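PDB 4P56: putative extracellular solute-binding protein from Bordetella bronchiseptica, which probably captures mandelate or related small carboxylates in the periplasm and delivers them to a TRAP-type membrane transporter. Local coordinates for residues Gln312-Ala317 against Pro326-Ser331; Thr102-Leu107 against Asp123-Tyr128; Leu107-Asp112 against Glu301-Arg306. All coordinates share one frame; numbering follows the deposited sequence.

Contact 1: residues Gln312-Ala317 against Pro326-Ser331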
# COMPACT_ATOMS: atom_id res chain seq x y z
N GLN A 312 -0.92 -6.64 -19.45
CA GLN A 312 0.12 -7.09 -20.38
C GLN A 312 1.48 -6.45 -20.05
O GLN A 312 2.51 -7.12 -20.13
CB GLN A 312 -0.29 -6.86 -21.86
CG GLN A 312 0.71 -7.41 -22.89
CD GLN A 312 0.83 -8.91 -22.78
OE1 GLN A 312 -0.17 -9.62 -22.77
NE2 GLN A 312 2.06 -9.40 -22.67
N ALA A 313 1.48 -5.18 -19.67
CA ALA A 313 2.69 -4.55 -19.18
C ALA A 313 3.30 -5.38 -18.05
O ALA A 313 4.50 -5.61 -18.02
CB ALA A 313 2.43 -3.11 -18.69
N TRP A 314 2.47 -5.80 -17.10
CA TRP A 314 2.97 -6.59 -16.00
C TRP A 314 3.45 -7.97 -16.47
O TRP A 314 4.52 -8.43 -16.08
CB TRP A 314 1.92 -6.74 -14.89
CG TRP A 314 2.43 -7.50 -13.79
CD1 TRP A 314 3.16 -7.03 -12.71
CD2 TRP A 314 2.31 -8.92 -13.59
NE1 TRP A 314 3.52 -8.07 -11.92
CE2 TRP A 314 3.00 -9.23 -12.42
CE3 TRP A 314 1.68 -9.95 -14.29
CZ2 TRP A 314 3.09 -10.53 -11.93
CZ3 TRP A 314 1.76 -11.23 -13.81
CH2 TRP A 314 2.47 -11.51 -12.64
N LEU A 315 2.66 -8.64 -17.31
CA LEU A 315 3.12 -9.91 -17.89
C LEU A 315 4.49 -9.75 -18.55
O LEU A 315 5.39 -10.60 -18.38
CB LEU A 315 2.08 -10.43 -18.88
CG LEU A 315 0.82 -10.96 -18.20
CD1 LEU A 315 -0.27 -11.21 -19.25
CD2 LEU A 315 1.07 -12.26 -17.41
N ASP A 316 4.68 -8.67 -19.30
CA ASP A 316 5.96 -8.49 -20.01
C ASP A 316 7.12 -8.35 -19.02
O ASP A 316 8.22 -8.86 -19.27
CB ASP A 316 5.94 -7.25 -20.90
CG ASP A 316 5.03 -7.40 -22.13
OD1 ASP A 316 4.66 -8.54 -22.51
OD2 ASP A 316 4.69 -6.35 -22.71
N ALA A 317 6.87 -7.67 -17.90
CA ALA A 317 7.88 -7.46 -16.85
C ALA A 317 8.16 -8.78 -16.13
O ALA A 317 9.31 -9.09 -15.79
CB ALA A 317 7.41 -6.38 -15.84
N PRO A 326 1.72 -15.75 -15.96
CA PRO A 326 0.35 -16.23 -16.02
C PRO A 326 -0.03 -17.04 -14.80
O PRO A 326 -1.16 -16.89 -14.35
CB PRO A 326 0.32 -17.07 -17.32
CG PRO A 326 1.28 -16.31 -18.21
CD PRO A 326 2.40 -15.87 -17.27
N ALA A 327 0.90 -17.81 -14.23
CA ALA A 327 0.63 -18.59 -13.02
C ALA A 327 0.42 -17.71 -11.81
O ALA A 327 -0.54 -17.91 -11.05
CB ALA A 327 1.73 -19.54 -12.74
N ALA A 328 1.32 -16.75 -11.62
CA ALA A 328 1.22 -15.84 -10.50
C ALA A 328 -0.09 -15.04 -10.56
O ALA A 328 -0.82 -14.89 -9.57
CB ALA A 328 2.45 -14.93 -10.44
N LEU A 329 -0.43 -14.56 -11.75
CA LEU A 329 -1.61 -13.74 -11.93
C LEU A 329 -2.88 -14.56 -11.67
O LEU A 329 -3.79 -14.13 -10.94
CB LEU A 329 -1.59 -13.17 -13.34
CG LEU A 329 -2.67 -12.17 -13.69
CD1 LEU A 329 -2.64 -10.97 -12.77
CD2 LEU A 329 -2.47 -11.74 -15.14
N ALA A 330 -2.93 -15.76 -12.23
CA ALA A 330 -4.05 -16.66 -12.05
C ALA A 330 -4.19 -17.07 -10.58
O ALA A 330 -5.29 -17.17 -10.05
CB ALA A 330 -3.87 -17.89 -12.94
N SER A 331 -3.07 -17.29 -9.92
CA SER A 331 -3.09 -17.69 -8.54
C SER A 331 -3.63 -16.57 -7.65
O SER A 331 -4.49 -16.78 -6.78
CB SER A 331 -1.66 -18.03 -8.12
OG SER A 331 -1.63 -18.51 -6.78

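Contact 2: residues Thr102-Leu107 against Asp123-Tyr128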
# COMPACT_ATOMS: atom_id res chain seq x y z
N THR A 102 5.20 -6.06 -8.32
CA THR A 102 4.10 -5.97 -7.35
C THR A 102 2.77 -5.52 -7.96
O THR A 102 1.74 -5.60 -7.31
CB THR A 102 4.44 -5.02 -6.18
OG1 THR A 102 4.55 -3.68 -6.67
CG2 THR A 102 5.73 -5.46 -5.50
N LYS A 103 2.80 -5.04 -9.19
CA LYS A 103 1.65 -4.38 -9.77
C LYS A 103 0.45 -5.32 -10.05
O LYS A 103 -0.66 -4.84 -10.21
CB LYS A 103 2.06 -3.60 -11.01
CG LYS A 103 2.80 -2.29 -10.66
CD LYS A 103 3.12 -1.44 -11.90
CE LYS A 103 3.81 -0.12 -11.49
NZ LYS A 103 4.00 0.81 -12.65
N PHE A 104 0.67 -6.63 -10.12
CA PHE A 104 -0.44 -7.58 -10.31
C PHE A 104 -1.47 -7.43 -9.19
O PHE A 104 -2.66 -7.72 -9.39
CB PHE A 104 0.07 -9.02 -10.31
CG PHE A 104 0.50 -9.50 -8.95
CD1 PHE A 104 1.79 -9.27 -8.51
CD2 PHE A 104 -0.38 -10.14 -8.11
CE1 PHE A 104 2.20 -9.67 -7.28
CE2 PHE A 104 0.03 -10.57 -6.83
CZ PHE A 104 1.32 -10.32 -6.41
N ALA A 105 -1.04 -7.00 -8.00
CA ALA A 105 -1.88 -7.05 -6.81
C ALA A 105 -2.74 -5.80 -6.60
O ALA A 105 -3.57 -5.77 -5.69
CB ALA A 105 -1.03 -7.26 -5.56
N VAL A 106 -2.55 -4.81 -7.46
CA VAL A 106 -3.11 -3.48 -7.22
C VAL A 106 -3.82 -2.89 -8.44
O VAL A 106 -4.10 -1.69 -8.50
CB VAL A 106 -2.03 -2.49 -6.71
CG1 VAL A 106 -1.50 -2.95 -5.40
CG2 VAL A 106 -0.88 -2.32 -7.73
N LEU A 107 -4.17 -3.75 -9.40
CA LEU A 107 -4.83 -3.30 -10.61
C LEU A 107 -6.22 -2.75 -10.28
O LEU A 107 -6.79 -3.05 -9.25
CB LEU A 107 -4.92 -4.45 -11.61
CG LEU A 107 -3.56 -4.87 -12.21
CD1 LEU A 107 -3.64 -6.28 -12.77
CD2 LEU A 107 -3.13 -3.91 -13.29
N ASP A 123 0.98 -14.14 -0.59
CA ASP A 123 1.05 -15.55 -0.92
C ASP A 123 1.59 -15.68 -2.35
O ASP A 123 2.40 -16.56 -2.65
CB ASP A 123 -0.32 -16.24 -0.78
CG ASP A 123 -0.69 -16.55 0.68
OD1 ASP A 123 0.18 -16.49 1.56
OD2 ASP A 123 -1.87 -16.90 0.95
N THR A 124 1.16 -14.78 -3.23
CA THR A 124 1.56 -14.86 -4.65
C THR A 124 3.05 -14.50 -4.76
O THR A 124 3.81 -15.20 -5.45
CB THR A 124 0.71 -13.91 -5.49
OG1 THR A 124 -0.69 -14.31 -5.42
CG2 THR A 124 1.16 -13.91 -6.94
N TYR A 125 3.44 -13.41 -4.10
CA TYR A 125 4.82 -12.91 -4.14
C TYR A 125 5.79 -13.96 -3.59
O TYR A 125 6.81 -14.25 -4.18
CB TYR A 125 4.95 -11.58 -3.34
CG TYR A 125 6.13 -10.72 -3.84
CD1 TYR A 125 7.39 -10.90 -3.35
CD2 TYR A 125 5.95 -9.79 -4.86
CE1 TYR A 125 8.48 -10.15 -3.82
CE2 TYR A 125 7.02 -9.04 -5.34
CZ TYR A 125 8.28 -9.23 -4.81
OH TYR A 125 9.35 -8.49 -5.31
N GLU A 126 5.44 -14.52 -2.45
CA GLU A 126 6.25 -15.56 -1.83
C GLU A 126 6.39 -16.79 -2.75
O GLU A 126 7.48 -17.31 -2.92
CB GLU A 126 5.57 -15.98 -0.53
CG GLU A 126 6.17 -17.23 0.06
CD GLU A 126 5.51 -17.62 1.35
OE1 GLU A 126 4.31 -18.00 1.32
OE2 GLU A 126 6.20 -17.51 2.38
N LYS A 127 5.29 -17.26 -3.33
CA LYS A 127 5.34 -18.48 -4.15
C LYS A 127 6.05 -18.28 -5.49
O LYS A 127 6.73 -19.17 -5.95
CB LYS A 127 3.91 -19.00 -4.39
CG LYS A 127 3.87 -20.24 -5.33
CD LYS A 127 2.53 -20.89 -5.20
CE LYS A 127 2.45 -22.25 -5.88
NZ LYS A 127 1.06 -22.76 -5.72
N TYR A 128 5.88 -17.13 -6.13
CA TYR A 128 6.30 -17.00 -7.53
C TYR A 128 7.38 -15.95 -7.79
O TYR A 128 8.07 -16.01 -8.81
CB TYR A 128 5.10 -16.67 -8.44
CG TYR A 128 4.03 -17.73 -8.51
CD1 TYR A 128 4.14 -18.80 -9.38
CD2 TYR A 128 2.88 -17.65 -7.73
CE1 TYR A 128 3.17 -19.76 -9.45
CE2 TYR A 128 1.90 -18.62 -7.80
CZ TYR A 128 2.06 -19.67 -8.65
OH TYR A 128 1.07 -20.63 -8.72

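Contact 3: residues Leu107-Asp112 against Glu301-Arg306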
# COMPACT_ATOMS: atom_id res chain seq x y z
N LEU A 107 -4.17 -3.75 -9.40
CA LEU A 107 -4.83 -3.30 -10.61
C LEU A 107 -6.22 -2.75 -10.28
O LEU A 107 -6.79 -3.05 -9.25
CB LEU A 107 -4.92 -4.45 -11.61
CG LEU A 107 -3.56 -4.87 -12.21
CD1 LEU A 107 -3.64 -6.28 -12.77
CD2 LEU A 107 -3.13 -3.91 -13.29
N PRO A 108 -6.76 -1.92 -11.17
CA PRO A 108 -8.13 -1.43 -10.90
C PRO A 108 -9.15 -2.57 -10.76
O PRO A 108 -9.07 -3.56 -11.48
CB PRO A 108 -8.44 -0.59 -12.14
CG PRO A 108 -7.09 -0.13 -12.63
CD PRO A 108 -6.16 -1.30 -12.36
N PHE A 109 -10.07 -2.40 -9.82
CA PHE A 109 -11.30 -3.22 -9.70
C PHE A 109 -11.07 -4.67 -9.32
O PHE A 109 -11.76 -5.56 -9.82
CB PHE A 109 -12.09 -3.21 -11.02
CG PHE A 109 -12.21 -1.86 -11.64
CD1 PHE A 109 -12.40 -0.74 -10.88
CD2 PHE A 109 -12.07 -1.73 -13.01
CE1 PHE A 109 -12.50 0.51 -11.48
CE2 PHE A 109 -12.16 -0.51 -13.61
CZ PHE A 109 -12.37 0.62 -12.85
N SER A 110 -10.11 -4.92 -8.46
CA SER A 110 -9.62 -6.26 -8.26
C SER A 110 -9.69 -6.79 -6.84
O SER A 110 -9.25 -7.90 -6.60
CB SER A 110 -8.16 -6.29 -8.64
OG SER A 110 -7.43 -5.37 -7.86
N GLY A 111 -10.17 -6.01 -5.89
CA GLY A 111 -10.11 -6.47 -4.51
C GLY A 111 -10.88 -5.61 -3.55
O GLY A 111 -10.65 -4.40 -3.49
N ASP A 112 -11.74 -6.26 -2.76
CA ASP A 112 -12.71 -5.58 -1.90
C ASP A 112 -12.12 -5.01 -0.62
O ASP A 112 -12.60 -3.98 -0.11
CB ASP A 112 -13.81 -6.56 -1.46
CG ASP A 112 -14.66 -7.06 -2.62
OD1 ASP A 112 -14.61 -6.47 -3.73
OD2 ASP A 112 -15.38 -8.06 -2.38
N GLU A 301 -16.34 1.39 -17.02
CA GLU A 301 -15.91 0.83 -18.30
C GLU A 301 -14.90 1.72 -19.01
O GLU A 301 -13.94 1.22 -19.62
CB GLU A 301 -17.12 0.53 -19.20
CG GLU A 301 -17.83 -0.75 -18.79
CD GLU A 301 -16.86 -1.93 -18.70
OE1 GLU A 301 -16.14 -2.17 -19.70
OE2 GLU A 301 -16.80 -2.58 -17.63
N ALA A 302 -15.08 3.04 -18.90
CA ALA A 302 -14.13 3.97 -19.48
C ALA A 302 -12.77 3.83 -18.80
O ALA A 302 -11.74 3.88 -19.47
CB ALA A 302 -14.65 5.39 -19.35
N VAL A 303 -12.76 3.62 -17.49
CA VAL A 303 -11.49 3.39 -16.79
C VAL A 303 -10.86 2.04 -17.16
O VAL A 303 -9.65 1.94 -17.34
CB VAL A 303 -11.62 3.54 -15.27
CG1 VAL A 303 -10.28 3.22 -14.59
CG2 VAL A 303 -12.05 4.97 -14.91
N ARG A 304 -11.70 1.03 -17.31
CA ARG A 304 -11.21 -0.26 -17.76
C ARG A 304 -10.55 -0.08 -19.13
O ARG A 304 -9.45 -0.61 -19.39
CB ARG A 304 -12.37 -1.28 -17.83
CG ARG A 304 -11.89 -2.73 -17.77
CD ARG A 304 -13.03 -3.74 -17.83
NE ARG A 304 -14.09 -3.53 -16.84
CZ ARG A 304 -14.12 -4.03 -15.61
NH1 ARG A 304 -15.16 -3.80 -14.82
NH2 ARG A 304 -13.12 -4.77 -15.14
N GLU A 305 -11.19 0.70 -19.99
CA GLU A 305 -10.71 0.82 -21.35
C GLU A 305 -9.35 1.53 -21.34
O GLU A 305 -8.45 1.17 -22.11
CB GLU A 305 -11.74 1.53 -22.21
CG GLU A 305 -11.58 1.27 -23.69
CD GLU A 305 -10.43 2.04 -24.29
OE1 GLU A 305 -10.08 3.11 -23.75
OE2 GLU A 305 -9.87 1.57 -25.30
N ARG A 306 -9.18 2.52 -20.46
CA ARG A 306 -7.94 3.30 -20.44
C ARG A 306 -6.80 2.51 -19.85
O ARG A 306 -5.62 2.79 -20.13
CB ARG A 306 -8.10 4.57 -19.62
CG ARG A 306 -9.13 5.56 -20.18
CD ARG A 306 -8.62 6.34 -21.35
NE ARG A 306 -9.54 7.42 -21.69
CZ ARG A 306 -9.34 8.71 -21.41
NH1 ARG A 306 -8.24 9.12 -20.81
NH2 ARG A 306 -10.27 9.61 -21.76
O HOH W 1 -13.04 -6.27 -12.67

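Contact 1: residues Gln312-Ala317 against Pro326-Ser331
Trp314 lays the outer end of its six-membered ring against Ala328 and Leu329. The CH2 atom of Trp314 reaches Ala328 CB at 4.1 Å, and this methyl lies at the ring's edge, near its plane. The neighbouring Trp314 CZ3 atom meets Leu329 CB at 3.9 Å, and that carbon stands obliquely to the ring. Trp314 and Leu329 run past each other in opposite directions. With CG anti to the backbone N (chi1 -179°), the indole extends out from helix 310-320 toward helix 325-340. The pyrrole end of the same ring is tied down elsewhere: Trp314 NE1 donates a hydrogen bond to Leu101 O. The indole is therefore held at one side by a polar bond and at the other by apolar contacts.

The two helices follow each other near the C-terminus of this family 7 solute-binding protein and pack as a splayed, roughly antiparallel pair. The axes of the two short segments come within 10.6 Å, at 132° between their N-to-C directions. No hydrogen bond crosses between them.

Leu315 supplies the second point of touch, one residue further on. Its CD2 methyl rests on the Pro326 ring, 3.8 Å from Pro326 CD. The same methyl of Leu315 lies 4.2 Å from Leu329 CD2, so one branch serves both partners. Pro326 is exposed, while Trp314, Ala328 and Leu329 are buried. The contact thus runs from the protein surface inward. Leu329 also touches Phe104, and Ala328 packs on Thr124 and Tyr128 of helix 114-129. Within helix 310-320, Gln312 NE2 donates to Asp316 OD1 at 2.7 Å, one helical turn away. The donor comes from above the carboxylate plane.

Contact 2: residues Thr102-Leu107 against Asp123-Tyr128
Thr124 meets the far end of the Phe104 ring with its CG2 methyl. Thr124 CG2 lies 3.5 Å from Phe104 CE2 and 3.6 Å from Phe104 CZ. The methyl is oblique to the ring, and the two side chains come from opposite directions. CG2 is anti to the backbone N of Thr124, while OG1 sits beside that N (chi1 -63°). The hydroxyl is hydrogen-bonded to Ala120 O, one turn back in the same helix. This turns the methyl toward Phe104.

Phe104 belongs to a 3-10 turn that starts before Thr102. This turn lies in the long connection between strand 87-91 and helix 114-129 of the solute-binding fold. The contact lays that turn against the last turns of the helix it leads into. Phe104 CG lies between the backbone N and the carbonyl carbon (chi1 72°), which directs the ring at helix 114-129. Ala105 CB stands over one face of the Phe104 ring, 3.7 Å above its plane and offset toward the rim. Phe332 of helix 325-340 meets Phe104 edge-to-face.

Tyr125 follows and touches both Phe104 and Thr102. Tyr125 CD2 is 4.5 Å from Phe104 CE1, which approaches the tyrosine ring at its edge. Tyr125 CE2 is 3.8 Å from Thr102 CG2, with the two side chains crossing at a slant. The hydroxyls of Thr102 and Tyr125 have partners beyond the two segments: Thr102 OG1 bonds to Phe99 O, and Tyr125 OH to Glu134 OE1. All four touching residues are buried, and no hydrogen bond joins the segments directly. The helix widens into a pi-type turn at 125-128, and Tyr128 touches Ala327 and Ser331 of helix 325-340.

Contact 3: residues Leu107-Asp112 against Glu301-Arg306
Phe109 reaches helix 297-307 with the CD2, CE2 and CZ atoms of its ring and touches Val303 and Arg304. Phe109 CZ lies 3.8 Å from Val303 CG1, and the methyl stands obliquely to the ring. Phe109 CD2 lies 3.9 Å from Arg304 NH2. This ring carbon is over one face of the guanidinium, but the two planes are 55° apart. The pair is therefore a slanted contact and not a parallel stack.

A water bridges the same two residues. It donates to Phe109 O at 3.2 Å and accepts from Arg304 NH2 at 2.9 Å. The same guanidinium thus touches the ring of Phe109 and reaches its carbonyl through the water.

Next come the groups that set these two side chains. Arg304 bends at chi3 (-54°), which turns its head back toward Glu301. Arg304 NE forms a salt bridge to Glu301 OE2 at 3.0 Å, on the syn side, somewhat out of the carboxylate plane. A weak bond from NH1 goes to the same oxygen. These bonds, with the water, restrain the rotation of the guanidinium. On the other partner, Pro108 CB lies over the centre of the Phe109 ring, 3.8 Å above its plane.

Beyond Phe109, Ser110 OG donates to Leu107 O at 2.8 Å and is also hydrogen-bonded to Arg117 NH1. Phe109 and Gly111 make backbone hydrogen bonds with Gly232 and Gly231. Ile161 touches Val303 from another loop. The contact joins the irregular connection before helix 114-129 to helix 297-307, with 188 residues between the two segments, a long-range tie within the family 7 solute-binding fold.

How the contacts relate
Contacts 1 and 2 adjoin, with centres 9 Å apart. Ala328 O lies 3.4 Å from Thr124 CG2, and Trp314 CD1 lies 3.6 Å from Phe104 N. The 3-10 turn, helix 114-129 and the two C-terminal helices therefore pack as one cluster. Contact 3 lies farther off, with its centre about 16 Å from that of contact 1 and about 17 Å from that of contact 2. It shares Leu107 with contact 2, where the same connection runs on. Helix 297-307 of contact 3 directly precedes helix 310-320 of contact 1. None of the touching residues lines the mandelate pocket. The Thr102 side chain of contact 2 is about 11 Å from bound (R)-mandelic acid.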